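Local coordinates for hypothetical 27.5 kDa protein in SPX19-GCR2 intergenic region (Saccharomyces cerevisiae, PDB 1JZT) that epimerises the S and R forms of NAD(P)HX, hydration-damaged NAD(P)H, so that an S-specific dehydratase can repair both, at residues Thr176-Asp181 with Ile190-Leu195; Asp138-Phe143 with Glu151-Ile156; Lys10-Ile15 with Val200-Ser205. One frame throughout, in Å; residues are numbered along the deposited sequence.

Interaction 1 (Thr176-Asp181 with Ile190-Leu195); sequences TGWDVD and INPAVL
Trp178 and Ile190 meet where the loop after strand 169-172 of the Rossmann-like sheet doubles back and leads into the neighbouring parallel strand 194-198. The indole of Trp178 is the side chain to follow. CB and CG keep clear of 190-195, and with CG anti to the carbonyl carbon (chi1 -78°) the ring swings toward that segment. CD1 is the first ring atom to come near, 4.0 Å from Ile190 O. NE1 then donates to the same oxygen, Trp178 NE1 to Ile190 O being 2.7 Å. The bond is bent, 134° at the hydrogen, yet the donor lies in the carbonyl plane, on a lone pair. CE2 and CZ2 also lie beside Ile190 O, each 3.2 Å from it, and CZ2 reaches Pro192, its distance to Pro192 CD being 4.1 Å; there the two rings meet obliquely. A phenylalanine here would probably leave the buried Ile190 carbonyl without its indole donor and weaken the contact with Pro192.

Beside the indole bond, CG1 of Ile190 rests against the backbone, 3.3 Å from Thr176 O, while helix 153-163 packs on the isoleucine with Val157, Leu160 and Cys161. Thr176, predicted to bind potassium, turns its OG1 to Asp138 and the backbone N of Phe141. Its carbonyl serves this contact through one water, which donates to Thr176 O at 2.6 Å and accepts from Ile190 N at 3.0 Å.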
loop_
_atom_site.group_PDB
_atom_site.type_symbol
_atom_site.label_atom_id
_atom_site.label_comp_id
_atom_site.label_asym_id
_atom_site.label_seq_id
_atom_site.Cartn_x
_atom_site.Cartn_y
_atom_site.Cartn_z
ATOM N N THR A 176 3.451 8.044 0.548
ATOM C CA THR A 176 2.781 9.012 1.409
ATOM C C THR A 176 3.588 10.309 1.507
ATOM O O THR A 176 4.799 10.281 1.715
ATOM C CB THR A 176 2.553 8.415 2.810
ATOM O OG1 THR A 176 1.664 7.294 2.705
ATOM C CG2 THR A 176 1.949 9.450 3.747
ATOM N N GLY A 177 2.921 11.444 1.332
ATOM C CA GLY A 177 3.621 12.715 1.417
ATOM C C GLY A 177 4.050 13.275 0.074
ATOM O O GLY A 177 4.433 14.446 -0.019
ATOM N N TRP A 178 4.008 12.448 -0.968
ATOM C CA TRP A 178 4.376 12.898 -2.314
ATOM C C TRP A 178 3.173 13.579 -2.951
ATOM O O TRP A 178 2.025 13.277 -2.611
ATOM C CB TRP A 178 4.776 11.709 -3.202
ATOM C CG TRP A 178 6.160 11.169 -2.983
ATOM C CD1 TRP A 178 6.897 11.229 -1.836
ATOM C CD2 TRP A 178 6.945 10.424 -3.929
ATOM N NE1 TRP A 178 8.093 10.563 -2.008
ATOM C CE2 TRP A 178 8.148 10.062 -3.282
ATOM C CE3 TRP A 178 6.747 10.027 -5.263
ATOM C CZ2 TRP A 178 9.155 9.319 -3.919
ATOM C CZ3 TRP A 178 7.752 9.285 -5.901
ATOM C CH2 TRP A 178 8.942 8.941 -5.222
ATOM N N ASP A 179 3.428 14.505 -3.871
ATOM C CA ASP A 179 2.325 15.148 -4.563
ATOM C C ASP A 179 1.906 14.099 -5.587
ATOM O O ASP A 179 2.686 13.737 -6.465
ATOM C CB ASP A 179 2.788 16.428 -5.262
ATOM C CG ASP A 179 1.640 17.181 -5.900
ATOM O OD1 ASP A 179 1.007 16.628 -6.822
ATOM O OD2 ASP A 179 1.360 18.320 -5.472
ATOM N N VAL A 180 0.682 13.598 -5.453
ATOM C CA VAL A 180 0.169 12.549 -6.331
ATOM C C VAL A 180 0.394 12.799 -7.815
ATOM O O VAL A 180 0.601 11.857 -8.573
ATOM C CB VAL A 180 -1.346 12.311 -6.094
ATOM C CG1 VAL A 180 -1.838 11.157 -6.964
ATOM C CG2 VAL A 180 -1.606 12.011 -4.620
ATOM N N ASP A 181 0.368 14.062 -8.235
ATOM C CA ASP A 181 0.564 14.382 -9.648
ATOM C C ASP A 181 1.897 15.050 -9.960
ATOM O O ASP A 181 2.435 14.886 -11.055
ATOM C CB ASP A 181 -0.560 15.289 -10.155
ATOM C CG ASP A 181 -1.910 14.613 -10.135
ATOM O OD1 ASP A 181 -2.009 13.459 -10.604
ATOM O OD2 ASP A 181 -2.878 15.244 -9.664
ATOM N N ILE A 190 9.578 10.516 1.472
ATOM C CA ILE A 190 9.641 9.059 1.475
ATOM C C ILE A 190 10.362 8.572 0.218
ATOM O O ILE A 190 10.099 9.055 -0.888
ATOM C CB ILE A 190 8.214 8.438 1.505
ATOM C CG1 ILE A 190 7.531 8.748 2.840
ATOM C CG2 ILE A 190 8.280 6.930 1.273
ATOM C CD1 ILE A 190 8.173 8.081 4.031
ATOM N N ASN A 191 11.285 7.631 0.404
ATOM C CA ASN A 191 12.057 7.022 -0.687
ATOM C C ASN A 191 11.811 5.520 -0.538
ATOM O O ASN A 191 12.617 4.797 0.051
ATOM C CB ASN A 191 13.550 7.330 -0.531
ATOM C CG ASN A 191 14.425 6.544 -1.508
ATOM O OD1 ASN A 191 15.655 6.566 -1.409
ATOM N ND2 ASN A 191 13.798 5.852 -2.452
ATOM N N PRO A 192 10.689 5.033 -1.080
ATOM C CA PRO A 192 10.320 3.617 -0.998
ATOM C C PRO A 192 11.196 2.638 -1.770
ATOM O O PRO A 192 11.642 2.928 -2.880
ATOM C CB PRO A 192 8.882 3.618 -1.496
ATOM C CG PRO A 192 8.916 4.675 -2.559
ATOM C CD PRO A 192 9.719 5.785 -1.898
ATOM N N ALA A 193 11.438 1.473 -1.175
ATOM C CA ALA A 193 12.224 0.433 -1.833
ATOM C C ALA A 193 11.305 -0.230 -2.853
ATOM O O ALA A 193 11.755 -0.767 -3.870
ATOM C CB ALA A 193 12.711 -0.597 -0.808
ATOM N N VAL A 194 10.006 -0.180 -2.576
ATOM C CA VAL A 194 9.010 -0.766 -3.468
ATOM C C VAL A 194 7.772 0.128 -3.535
ATOM O O VAL A 194 7.324 0.666 -2.518
ATOM C CB VAL A 194 8.542 -2.166 -2.970
ATOM C CG1 VAL A 194 7.547 -2.768 -3.963
ATOM C CG2 VAL A 194 9.743 -3.090 -2.790
ATOM N N LEU A 195 7.229 0.295 -4.736
ATOM C CA LEU A 195 6.008 1.070 -4.915
ATOM C C LEU A 195 5.004 0.135 -5.564
ATOM O O LEU A 195 5.292 -0.471 -6.591
ATOM C CB LEU A 195 6.236 2.282 -5.823
ATOM C CG LEU A 195 4.961 3.034 -6.229
ATOM C CD1 LEU A 195 4.280 3.626 -4.995
ATOM C CD2 LEU A 195 5.310 4.136 -7.224
HETATM O O HOH W 1 6.905 11.861 1.564
#

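Interaction 2 (Asp138-Phe143 with Glu151-Ile156); sequences DAIFGF and EPFKGI
Phe141 drives the edge of its ring into the face of Phe153, a T-shaped pair with centroids 4.9 Å apart and planes at 73°. The leading atom is CZ, which stands over the Phe153 face and comes within 3.4 Å of Phe153 CD2. CE2 follows beside it, 3.8 Å from Phe153 CG, so the CE2-CZ edge of Phe141 lies over the CG, CD2 and CE2 atoms of Phe153. Both phenylalanines carry CG anti to the carbonyl carbon. For Phe141, chi1 of -70° turns the ring away from the onward course of the loop, toward the start of helix 153-163; for Phe153, chi1 of -53° presents the ring to that approach, and the two side chains cross at about a right angle.

Ile140 fills in next to the pair. Its CG2 branch packs against Phe153, with Ile140 CG2 to Phe153 CD1 at 4.0 Å, and also lies over the rim of one face of Phe141, so that this methyl sits in the angle between the two rings. Pro67 touches both phenylalanines from a neighbouring loop. The carboxylate of Glu151 folds back to the first helical turn: Gly155 N donates to Glu151 OE1 at 3.0 Å, on the syn side but somewhat out of the carboxylate plane.

Two residues before Ile140, Asp138, next to last in its strand, bonds to Ser171 through OD2; with Asn70 and Thr176 it is predicted to bind potassium. Strand 133-139, this aromatic pair and helix 153-163 form the first half of a beta-alpha-beta crossover, the building unit of a Rossmann-like fold, with the predicted NADPHX-binding loop starting at Gly142.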
loop_
_atom_site.group_PDB
_atom_site.type_symbol
_atom_site.label_atom_id
_atom_site.label_comp_id
_atom_site.label_asym_id
_atom_site.label_seq_id
_atom_site.Cartn_x
_atom_site.Cartn_y
_atom_site.Cartn_z
ATOM N N ASP A 138 3.935 1.135 3.894
ATOM C CA ASP A 138 3.409 2.487 3.982
ATOM C C ASP A 138 2.013 2.548 3.382
ATOM O O ASP A 138 1.859 2.669 2.171
ATOM C CB ASP A 138 4.343 3.454 3.234
ATOM C CG ASP A 138 3.691 4.792 2.942
ATOM O OD1 ASP A 138 2.870 5.257 3.770
ATOM O OD2 ASP A 138 4.002 5.389 1.881
ATOM N N ALA A 139 1.004 2.452 4.237
ATOM C CA ALA A 139 -0.382 2.518 3.799
ATOM C C ALA A 139 -1.057 3.698 4.505
ATOM O O ALA A 139 -2.215 3.607 4.929
ATOM C CB ALA A 139 -1.107 1.207 4.142
ATOM N N ILE A 140 -0.331 4.805 4.640
ATOM C CA ILE A 140 -0.879 5.984 5.313
ATOM C C ILE A 140 -1.917 6.710 4.462
ATOM O O ILE A 140 -3.105 6.684 4.790
ATOM C CB ILE A 140 0.239 6.991 5.730
ATOM C CG1 ILE A 140 1.049 6.429 6.897
ATOM C CG2 ILE A 140 -0.376 8.290 6.241
ATOM C CD1 ILE A 140 1.812 5.198 6.584
ATOM N N PHE A 141 -1.478 7.360 3.385
ATOM C CA PHE A 141 -2.402 8.078 2.502
ATOM C C PHE A 141 -2.273 7.665 1.044
ATOM O O PHE A 141 -1.171 7.425 0.555
ATOM C CB PHE A 141 -2.204 9.597 2.615
ATOM C CG PHE A 141 -2.656 10.171 3.921
ATOM C CD1 PHE A 141 -3.950 9.947 4.381
ATOM C CD2 PHE A 141 -1.785 10.922 4.702
ATOM C CE1 PHE A 141 -4.373 10.464 5.600
ATOM C CE2 PHE A 141 -2.199 11.444 5.925
ATOM C CZ PHE A 141 -3.493 11.212 6.375
ATOM N N GLY A 142 -3.415 7.601 0.364
ATOM C CA GLY A 142 -3.449 7.221 -1.035
ATOM C C GLY A 142 -3.553 8.379 -2.013
ATOM O O GLY A 142 -3.317 9.533 -1.654
ATOM N N PHE A 143 -3.935 8.078 -3.250
ATOM C CA PHE A 143 -4.029 9.099 -4.293
ATOM C C PHE A 143 -4.945 10.285 -3.983
ATOM O O PHE A 143 -4.918 11.290 -4.695
ATOM C CB PHE A 143 -4.429 8.447 -5.627
ATOM C CG PHE A 143 -5.880 8.062 -5.719
ATOM C CD1 PHE A 143 -6.850 9.013 -6.019
ATOM C CD2 PHE A 143 -6.274 6.742 -5.517
ATOM C CE1 PHE A 143 -8.195 8.654 -6.122
ATOM C CE2 PHE A 143 -7.612 6.369 -5.615
ATOM C CZ PHE A 143 -8.577 7.328 -5.919
ATOM N N GLU A 151 -0.775 16.130 11.914
ATOM C CA GLU A 151 -0.258 15.170 12.884
ATOM C C GLU A 151 -1.361 14.148 13.131
ATOM O O GLU A 151 -2.537 14.434 12.898
ATOM C CB GLU A 151 0.100 15.869 14.203
ATOM C CG GLU A 151 1.271 16.848 14.121
ATOM C CD GLU A 151 2.563 16.195 13.645
ATOM O OE1 GLU A 151 2.671 14.950 13.705
ATOM O OE2 GLU A 151 3.477 16.931 13.221
ATOM N N PRO A 152 -1.001 12.946 13.606
ATOM C CA PRO A 152 0.367 12.524 13.911
ATOM C C PRO A 152 1.097 11.975 12.687
ATOM O O PRO A 152 2.238 11.528 12.786
ATOM C CB PRO A 152 0.156 11.460 14.977
ATOM C CG PRO A 152 -1.078 10.764 14.472
ATOM C CD PRO A 152 -1.974 11.920 14.030
ATOM N N PHE A 153 0.437 12.011 11.536
ATOM C CA PHE A 153 1.020 11.499 10.307
ATOM C C PHE A 153 2.252 12.266 9.868
ATOM O O PHE A 153 3.143 11.702 9.240
ATOM C CB PHE A 153 -0.028 11.499 9.196
ATOM C CG PHE A 153 -1.292 10.795 9.579
ATOM C CD1 PHE A 153 -1.273 9.446 9.920
ATOM C CD2 PHE A 153 -2.493 11.491 9.652
ATOM C CE1 PHE A 153 -2.437 8.800 10.333
ATOM C CE2 PHE A 153 -3.660 10.853 10.063
ATOM C CZ PHE A 153 -3.629 9.507 10.404
ATOM N N LYS A 154 2.311 13.551 10.197
ATOM C CA LYS A 154 3.473 14.338 9.819
ATOM C C LYS A 154 4.692 13.744 10.527
ATOM O O LYS A 154 5.681 13.393 9.885
ATOM C CB LYS A 154 3.290 15.804 10.221
ATOM C CG LYS A 154 4.353 16.728 9.643
ATOM C CD LYS A 154 4.355 18.085 10.330
ATOM C CE LYS A 154 3.010 18.787 10.211
ATOM N NZ LYS A 154 3.025 20.113 10.909
ATOM N N GLY A 155 4.603 13.615 11.847
ATOM C CA GLY A 155 5.698 13.055 12.620
ATOM C C GLY A 155 6.025 11.614 12.265
ATOM O O GLY A 155 7.184 11.204 12.329
ATOM N N ILE A 156 5.008 10.835 11.909
ATOM C CA ILE A 156 5.224 9.437 11.526
ATOM C C ILE A 156 6.127 9.371 10.292
ATOM O O ILE A 156 7.087 8.605 10.257
ATOM C CB ILE A 156 3.879 8.723 11.207
ATOM C CG1 ILE A 156 2.974 8.724 12.441
ATOM C CG2 ILE A 156 4.135 7.291 10.740
ATOM C CD1 ILE A 156 3.554 8.037 13.645
#

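Interaction 3 (Lys10-Ile15 with Val200-Ser205); sequences KLAAEI and VPKPCS
Ala12 and Ile15, one helical turn apart on helix 9-19, present their side chains to Lys202 and Val200 of the loop beyond strand 194-198. The methyl of Ala12 points toward that loop and meets the middle of the lysine chain, Ala12 CB to Lys202 CD being 4.1 Å. Lys202 does not aim at the helix with its charged end. Its chain is bent at chi2 (56°) and again at chi3 (74°), so it curls back over its own loop and offers the helix a methylene elbow.

Ile15 reaches out with its delta carbon toward Val200, and the two branched side chains meet loosely, Ile15 CD1 to Val200 CG1 at 4.4 Å. Together the pairs make a light, apolar seam between helix and loop.

The curl brings the ammonium to the loop's own backbone: Lys202 NZ donates to Val200 O at 2.8 Å, nearly in line with the carbonyl (C=O...N angle 167°). NZ also forms a salt bridge with Asp173, a residue predicted to bind NADPHX. At its other end, Lys202 O takes two bonds from Ser205, from its backbone N and, at 2.6 Å, from its OG. Lys202 is thus held at carbonyl and amine while its middle methylenes meet the helix, with Val180 and Phe143 also against the chain. Its polar ends are satisfied within the loop and by Asp173, so the helix meets only carbon.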
loop_
_atom_site.group_PDB
_atom_site.type_symbol
_atom_site.label_atom_id
_atom_site.label_comp_id
_atom_site.label_asym_id
_atom_site.label_seq_id
_atom_site.Cartn_x
_atom_site.Cartn_y
_atom_site.Cartn_z
ATOM N N LYS A 10 -7.120 13.156 -10.653
ATOM C CA LYS A 10 -8.498 13.513 -10.988
ATOM C C LYS A 10 -9.218 12.331 -11.644
ATOM O O LYS A 10 -10.296 11.937 -11.207
ATOM C CB LYS A 10 -8.519 14.718 -11.930
ATOM C CG LYS A 10 -9.907 15.118 -12.402
ATOM C CD LYS A 10 -9.824 16.225 -13.443
ATOM C CE LYS A 10 -11.205 16.630 -13.931
ATOM N NZ LYS A 10 -12.051 17.148 -12.817
ATOM N N LEU A 11 -8.624 11.774 -12.696
ATOM C CA LEU A 11 -9.230 10.635 -13.372
ATOM C C LEU A 11 -9.264 9.415 -12.452
ATOM O O LEU A 11 -10.190 8.607 -12.522
ATOM C CB LEU A 11 -8.467 10.293 -14.653
ATOM C CG LEU A 11 -8.808 11.136 -15.883
ATOM C CD1 LEU A 11 -8.543 12.602 -15.587
ATOM C CD2 LEU A 11 -7.979 10.665 -17.068
ATOM N N ALA A 12 -8.261 9.289 -11.586
ATOM C CA ALA A 12 -8.197 8.165 -10.656
ATOM C C ALA A 12 -9.444 8.156 -9.773
ATOM O O ALA A 12 -10.005 7.096 -9.484
ATOM C CB ALA A 12 -6.942 8.262 -9.798
ATOM N N ALA A 13 -9.869 9.345 -9.353
ATOM C CA ALA A 13 -11.054 9.487 -8.520
ATOM C C ALA A 13 -12.295 9.136 -9.338
ATOM O O ALA A 13 -13.229 8.519 -8.831
ATOM C CB ALA A 13 -11.152 10.915 -7.989
ATOM N N GLU A 14 -12.293 9.530 -10.608
ATOM C CA GLU A 14 -13.406 9.242 -11.507
ATOM C C GLU A 14 -13.510 7.739 -11.748
ATOM O O GLU A 14 -14.607 7.183 -11.792
ATOM C CB GLU A 14 -13.206 9.963 -12.844
ATOM C CG GLU A 14 -13.528 11.454 -12.797
ATOM C CD GLU A 14 -13.069 12.196 -14.044
ATOM O OE1 GLU A 14 -13.277 11.682 -15.164
ATOM O OE2 GLU A 14 -12.508 13.303 -13.900
ATOM N N ILE A 15 -12.365 7.083 -11.906
ATOM C CA ILE A 15 -12.351 5.643 -12.133
ATOM C C ILE A 15 -12.995 4.931 -10.950
ATOM O O ILE A 15 -13.917 4.135 -11.119
ATOM C CB ILE A 15 -10.913 5.120 -12.323
ATOM C CG1 ILE A 15 -10.379 5.583 -13.685
ATOM C CG2 ILE A 15 -10.892 3.598 -12.208
ATOM C CD1 ILE A 15 -8.923 5.254 -13.940
ATOM N N VAL A 200 -3.958 1.660 -11.513
ATOM C CA VAL A 200 -3.104 2.258 -12.531
ATOM C C VAL A 200 -2.196 3.250 -11.809
ATOM O O VAL A 200 -2.618 3.912 -10.873
ATOM C CB VAL A 200 -3.954 2.975 -13.619
ATOM C CG1 VAL A 200 -4.824 4.041 -12.974
ATOM C CG2 VAL A 200 -3.051 3.585 -14.680
ATOM N N PRO A 201 -0.919 3.335 -12.212
ATOM C CA PRO A 201 0.006 4.262 -11.559
ATOM C C PRO A 201 -0.408 5.714 -11.752
ATOM O O PRO A 201 -0.995 6.074 -12.776
ATOM C CB PRO A 201 1.340 3.954 -12.236
ATOM C CG PRO A 201 1.198 2.499 -12.608
ATOM C CD PRO A 201 -0.202 2.474 -13.165
ATOM N N LYS A 202 -0.108 6.535 -10.755
ATOM C CA LYS A 202 -0.404 7.964 -10.799
ATOM C C LYS A 202 0.849 8.686 -11.296
ATOM O O LYS A 202 1.946 8.115 -11.288
ATOM C CB LYS A 202 -0.796 8.461 -9.407
ATOM C CG LYS A 202 -2.301 8.504 -9.158
ATOM C CD LYS A 202 -2.973 7.151 -9.402
ATOM C CE LYS A 202 -2.652 6.171 -8.281
ATOM N NZ LYS A 202 -3.438 4.902 -8.410
ATOM N N PRO A 203 0.707 9.950 -11.731
ATOM C CA PRO A 203 1.822 10.753 -12.243
ATOM C C PRO A 203 3.075 10.772 -11.376
ATOM O O PRO A 203 4.188 10.769 -11.897
ATOM C CB PRO A 203 1.202 12.140 -12.395
ATOM C CG PRO A 203 -0.223 11.818 -12.743
ATOM C CD PRO A 203 -0.538 10.739 -11.734
ATOM N N CYS A 204 2.903 10.788 -10.059
ATOM C CA CYS A 204 4.057 10.824 -9.167
ATOM C C CYS A 204 4.958 9.593 -9.316
ATOM O O CYS A 204 6.141 9.651 -8.987
ATOM C CB CYS A 204 3.603 10.966 -7.710
ATOM S SG CYS A 204 2.735 9.537 -7.025
ATOM N N SER A 205 4.405 8.491 -9.825
ATOM C CA SER A 205 5.177 7.265 -10.001
ATOM C C SER A 205 6.350 7.425 -10.970
ATOM O O SER A 205 7.321 6.671 -10.909
ATOM C CB SER A 205 4.274 6.118 -10.486
ATOM O OG SER A 205 3.791 6.355 -11.801
#

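All three contacts are largely buried but differ in chemistry. Interaction 1 mixes polar and apolar contacts, interaction 2 is aromatic and aliphatic across its segments, and interaction 3 is the thinnest, with wholly apolar touches. Interactions 1 and 2 reach the same sheet and meet at the predicted potassium site, where Thr176 OG1 lies 2.6 Å from Asp138 OD1. They also share helix 153-163, on which Ile190 packs and which interaction 2 joins to strand 133-139. Interaction 3 lies farther from the chain centre and ties the N-terminal helix to a loop 185 residues away, enclosing the other two along the sequence. It joins interaction 1 through the Val180 O to Cys204 N bond, and interaction 2 through Phe143.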